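Side-chain contact in putative branched-chain amino acid ABC transporter (Chromobacterium violaceum, PDB 4PYR), which is of uncertain function, belongs to the LppC lipoprotein family with a periplasmic-binding-protein fold, binds glutathione and may regulate enzyme activity: residues R53-A57 with D58-V62. Sequence-based numbering, arbitrary orientation.
Sequences RAAVA and DGVNV
The carbonyl oxygen of A55 takes two N-H groups from the turn that follows its helix: V60 N, 3.2 Å from A55 O with an N-H...O angle of 157°, and D58 N, whose bond to it is weak. The stronger bond of D58 N runs back one helical turn to A54 O at 2.9 Å, still bent, with the donor above the carbonyl plane. G59 N then reaches V56 O at 3.0 Å in a much straighter bond, again from above the carbonyl plane. V60 closes over the same turn with its side chain: CG2, set beside its own backbone N and anti to the carbonyl carbon, comes within 3.4 Å of A55 O and meets A55 CB at 3.9 Å. This small apolar contact continues onto Y39 of strand 36-42, which both A55 and V60 touch. D58 lays its CB against A54 O, while its carboxylate forms a salt bridge with R3 of strand 2-8. G59 takes a positive phi of 103°, a backbone shape that glycine adopts readily. With G59 as C-prime residue, the bonds V60 N to A55 O and G59 N to V56 O form a Schellman motif, ending helix 48-57 before strand 62-64.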
loop_
_atom_site.group_PDB
_atom_site.type_symbol
_atom_site.label_atom_id
_atom_site.label_comp_id
_atom_site.label_asym_id
_atom_site.label_seq_id
_atom_site.Cartn_x
_atom_site.Cartn_y
_atom_site.Cartn_z
ATOM N N ARG A 53 -2.449 26.164 -5.519
ATOM C CA ARG A 53 -3.066 27.454 -5.233
ATOM C C ARG A 53 -4.134 27.808 -6.247
ATOM O O ARG A 53 -5.201 28.262 -5.878
ATOM C CB ARG A 53 -2.030 28.571 -5.168
ATOM C CG ARG A 53 -1.231 28.569 -3.857
ATOM C CD ARG A 53 -0.202 29.660 -3.755
ATOM N NE ARG A 53 -0.839 30.945 -3.477
ATOM C CZ ARG A 53 -1.268 31.321 -2.279
ATOM N NH1 ARG A 53 -1.105 30.525 -1.231
ATOM N NH2 ARG A 53 -1.846 32.498 -2.121
ATOM N N ALA A 54 -3.874 27.571 -7.532
ATOM C CA ALA A 54 -4.865 27.945 -8.542
ATOM C C ALA A 54 -6.118 27.025 -8.533
ATOM O O ALA A 54 -7.225 27.462 -8.892
ATOM C CB ALA A 54 -4.224 27.993 -9.929
ATOM N N ALA A 55 -5.938 25.760 -8.151
ATOM C CA ALA A 55 -7.048 24.818 -8.043
ATOM C C ALA A 55 -7.969 25.307 -6.903
ATOM O O ALA A 55 -9.170 25.415 -7.075
ATOM C CB ALA A 55 -6.532 23.405 -7.803
ATOM N N VAL A 56 -7.368 25.669 -5.775
ATOM C CA VAL A 56 -8.114 26.205 -4.629
ATOM C C VAL A 56 -8.821 27.514 -4.986
ATOM O O VAL A 56 -10.011 27.694 -4.676
ATOM C CB VAL A 56 -7.149 26.399 -3.448
ATOM C CG1 VAL A 56 -7.755 27.283 -2.342
ATOM C CG2 VAL A 56 -6.751 25.056 -2.887
ATOM N N ALA A 57 -8.094 28.420 -5.640
ATOM C CA ALA A 57 -8.678 29.643 -6.165
ATOM C C ALA A 57 -9.855 29.335 -7.090
ATOM O O ALA A 57 -10.780 30.098 -7.150
ATOM C CB ALA A 57 -7.632 30.496 -6.886
ATOM N N ASP A 58 -9.830 28.199 -7.796
ATOM C CA ASP A 58 -10.951 27.847 -8.665
ATOM C C ASP A 58 -12.082 27.050 -7.986
ATOM O O ASP A 58 -12.964 26.562 -8.668
ATOM C CB ASP A 58 -10.464 27.068 -9.897
ATOM C CG ASP A 58 -11.488 27.102 -11.035
ATOM O OD1 ASP A 58 -11.686 28.176 -11.642
ATOM O OD2 ASP A 58 -12.090 26.023 -11.302
ATOM N N GLY A 59 -12.055 26.879 -6.669
ATOM C CA GLY A 59 -13.211 26.329 -5.962
ATOM C C GLY A 59 -13.068 24.872 -5.562
ATOM O O GLY A 59 -14.018 24.273 -5.050
ATOM N N VAL A 60 -11.894 24.281 -5.811
ATOM C CA VAL A 60 -11.574 22.967 -5.270
ATOM C C VAL A 60 -11.708 22.962 -3.734
ATOM O O VAL A 60 -11.228 23.890 -3.051
ATOM C CB VAL A 60 -10.167 22.557 -5.762
ATOM C CG1 VAL A 60 -9.551 21.434 -4.959
ATOM C CG2 VAL A 60 -10.244 22.237 -7.253
ATOM N N ASN A 61 -12.410 21.978 -3.183
ATOM C CA ASN A 61 -12.503 21.861 -1.723
ATOM C C ASN A 61 -11.846 20.638 -1.090
ATOM O O ASN A 61 -11.906 20.486 0.128
ATOM C CB ASN A 61 -13.945 22.047 -1.258
ATOM C CG ASN A 61 -14.932 21.247 -2.071
ATOM O OD1 ASN A 61 -14.593 20.220 -2.601
ATOM N ND2 ASN A 61 -16.155 21.729 -2.176
ATOM N N VAL A 62 -11.208 19.784 -1.915
ATOM C CA VAL A 62 -10.323 18.743 -1.414
ATOM C C VAL A 62 -9.376 18.412 -2.578
ATOM O O VAL A 62 -9.709 18.671 -3.719
ATOM C CB VAL A 62 -11.151 17.496 -1.033
ATOM C CG1 VAL A 62 -11.977 17.025 -2.223
ATOM C CG2 VAL A 62 -10.327 16.388 -0.403
#